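PDB 4LHF: regulatory protein cox from Enterobacteria phage P2, which represses the Pc promoter of phage P2, which controls the genes for the immunity repressor C and the integrase, by binding DNA. Local coordinates for residues A[9-14]-A[56-61]. Residues are numbered along the deposited sequence; the frame is centred on the assembly and turned at random.
Sequences TDAIPY and WVYLPA
The carbonyl oxygen of D10 takes one hydrogen bond and one CA-H...O contact, and P60 CD packs against it. L59 N donates the hydrogen bond to D10 O at 2.7 Å, with an N-H...O angle of 161°. Y58 CA makes the CA-H...O contact, and P60 CD lies 3.3 Å from D10 O. The L59 N bond joins the first turn of helix 59-72 to the chain just before strand 11-13. Further along, I12 and V57 form a hydrogen-bonded antiparallel pair. I12 N donates to V57 O at 3.0 Å, and V57 N returns a bond to I12 O at 2.8 Å.

The W56 indole carries much of the side-chain contact. The CG-CD edge of P13 lies over one face of the six-membered ring in a CH-pi contact, with P13 CG 3.7 Å from the ring centroid. A11 O comes to the ring edge, 3.6 Å from W56 CE3. The W56 CG lies beside its own backbone N (chi1 -67°), which swings the indole alongside P13. At the other end, D10 CB touches both P60 CD (3.7 Å) and Y58 CE1, and P60 CD rests over the centre of the Y58 ring. I12 and V57 point to the opposite sheet face from A11 and Y58, and both touch F17 of helix 14-21. Strand 54-58 lies between 11-13 and 39-42 in a small antiparallel sheet, consistent with the winged form of the helix-turn-helix DNA-binding fold.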
loop_
_atom_site.group_PDB
_atom_site.type_symbol
_atom_site.label_atom_id
_atom_site.label_comp_id
_atom_site.label_asym_id
_atom_site.label_seq_id
_atom_site.Cartn_x
_atom_site.Cartn_y
_atom_site.Cartn_z
ATOM N N THR A 9 -12.510 -3.668 -7.375
ATOM C CA THR A 9 -12.306 -4.159 -6.020
ATOM C C THR A 9 -11.348 -3.257 -5.246
ATOM O O THR A 9 -10.268 -2.915 -5.729
ATOM C CB THR A 9 -11.815 -5.624 -6.002
ATOM O OG1 THR A 9 -11.513 -6.011 -4.656
ATOM C CG2 THR A 9 -10.578 -5.794 -6.871
ATOM N N ASP A 10 -11.759 -2.866 -4.045
ATOM C CA ASP A 10 -10.973 -1.949 -3.228
ATOM C C ASP A 10 -9.942 -2.677 -2.376
ATOM O O ASP A 10 -9.194 -2.051 -1.625
ATOM C CB ASP A 10 -11.885 -1.104 -2.338
ATOM C CG ASP A 10 -12.705 -0.107 -3.129
ATOM O OD1 ASP A 10 -12.316 0.208 -4.273
ATOM O OD2 ASP A 10 -13.736 0.366 -2.606
ATOM N N ALA A 11 -9.905 -3.999 -2.493
ATOM C CA ALA A 11 -8.952 -4.792 -1.728
ATOM C C ALA A 11 -8.428 -5.982 -2.515
ATOM O O ALA A 11 -9.182 -6.651 -3.223
ATOM C CB ALA A 11 -9.567 -5.253 -0.420
ATOM N N ILE A 12 -7.130 -6.244 -2.395
ATOM C CA ILE A 12 -6.546 -7.422 -3.035
ATOM C C ILE A 12 -5.641 -8.171 -2.070
ATOM O O ILE A 12 -4.973 -7.555 -1.248
ATOM C CB ILE A 12 -5.745 -7.070 -4.312
ATOM C CG1 ILE A 12 -4.640 -6.057 -4.005
ATOM C CG2 ILE A 12 -6.670 -6.552 -5.400
ATOM C CD1 ILE A 12 -3.742 -5.763 -5.188
ATOM N N PRO A 13 -5.625 -9.511 -2.163
ATOM C CA PRO A 13 -4.758 -10.321 -1.303
ATOM C C PRO A 13 -3.318 -9.842 -1.406
ATOM O O PRO A 13 -2.888 -9.444 -2.486
ATOM C CB PRO A 13 -4.899 -11.723 -1.894
ATOM C CG PRO A 13 -6.253 -11.726 -2.507
ATOM C CD PRO A 13 -6.433 -10.345 -3.068
ATOM N N TYR A 14 -2.593 -9.873 -0.292
ATOM C CA TYR A 14 -1.274 -9.251 -0.216
ATOM C C TYR A 14 -0.253 -9.859 -1.179
ATOM O O TYR A 14 0.775 -9.245 -1.471
ATOM C CB TYR A 14 -0.743 -9.279 1.222
ATOM C CG TYR A 14 -0.208 -10.619 1.669
ATOM C CD1 TYR A 14 1.159 -10.846 1.750
ATOM C CD2 TYR A 14 -1.066 -11.655 2.019
ATOM C CE1 TYR A 14 1.658 -12.060 2.162
ATOM C CE2 TYR A 14 -0.574 -12.880 2.432
ATOM C CZ TYR A 14 0.790 -13.075 2.501
ATOM O OH TYR A 14 1.291 -14.288 2.912
ATOM N N TRP A 56 -5.516 -8.851 3.311
ATOM C CA TRP A 56 -5.879 -8.119 2.105
ATOM C C TRP A 56 -5.471 -6.660 2.234
ATOM O O TRP A 56 -5.758 -6.017 3.235
ATOM C CB TRP A 56 -7.388 -8.194 1.866
ATOM C CG TRP A 56 -7.903 -9.560 1.536
ATOM C CD1 TRP A 56 -7.824 -10.679 2.315
ATOM C CD2 TRP A 56 -8.608 -9.948 0.350
ATOM N NE1 TRP A 56 -8.423 -11.741 1.680
ATOM C CE2 TRP A 56 -8.913 -11.318 0.474
ATOM C CE3 TRP A 56 -9.004 -9.269 -0.807
ATOM C CZ2 TRP A 56 -9.595 -12.023 -0.515
ATOM C CZ3 TRP A 56 -9.683 -9.971 -1.788
ATOM C CH2 TRP A 56 -9.971 -11.334 -1.636
ATOM N N VAL A 57 -4.799 -6.137 1.218
ATOM C CA VAL A 57 -4.476 -4.720 1.184
ATOM C C VAL A 57 -5.665 -3.916 0.672
ATOM O O VAL A 57 -6.221 -4.216 -0.395
ATOM C CB VAL A 57 -3.245 -4.441 0.311
ATOM C CG1 VAL A 57 -2.993 -2.947 0.219
ATOM C CG2 VAL A 57 -2.031 -5.158 0.877
ATOM N N TYR A 58 -6.052 -2.912 1.456
ATOM C CA TYR A 58 -7.143 -2.010 1.114
ATOM C C TYR A 58 -6.585 -0.829 0.334
ATOM O O TYR A 58 -5.864 0.004 0.881
ATOM C CB TYR A 58 -7.840 -1.530 2.387
ATOM C CG TYR A 58 -9.141 -0.799 2.149
ATOM C CD1 TYR A 58 -10.234 -1.452 1.599
ATOM C CD2 TYR A 58 -9.281 0.537 2.495
ATOM C CE1 TYR A 58 -11.428 -0.790 1.385
ATOM C CE2 TYR A 58 -10.472 1.208 2.288
ATOM C CZ TYR A 58 -11.541 0.540 1.732
ATOM O OH TYR A 58 -12.729 1.203 1.522
ATOM N N LEU A 59 -6.928 -0.766 -0.947
ATOM C CA LEU A 59 -6.302 0.167 -1.889
ATOM C C LEU A 59 -6.649 1.663 -1.770
ATOM O O LEU A 59 -5.780 2.505 -1.996
ATOM C CB LEU A 59 -6.514 -0.322 -3.325
ATOM C CG LEU A 59 -5.946 -1.720 -3.579
ATOM C CD1 LEU A 59 -6.381 -2.261 -4.930
ATOM C CD2 LEU A 59 -4.434 -1.682 -3.478
ATOM N N PRO A 60 -7.914 2.005 -1.451
ATOM C CA PRO A 60 -8.210 3.435 -1.284
ATOM C C PRO A 60 -7.358 4.104 -0.209
ATOM O O PRO A 60 -6.845 5.202 -0.428
ATOM C CB PRO A 60 -9.679 3.433 -0.856
ATOM C CG PRO A 60 -10.239 2.220 -1.489
ATOM C CD PRO A 60 -9.146 1.194 -1.439
ATOM N N ALA A 61 -7.207 3.442 0.934
ATOM C CA ALA A 61 -6.385 3.964 2.017
ATOM C C ALA A 61 -4.935 4.109 1.568
ATOM O O ALA A 61 -4.272 5.101 1.877
ATOM C CB ALA A 61 -6.473 3.056 3.230
#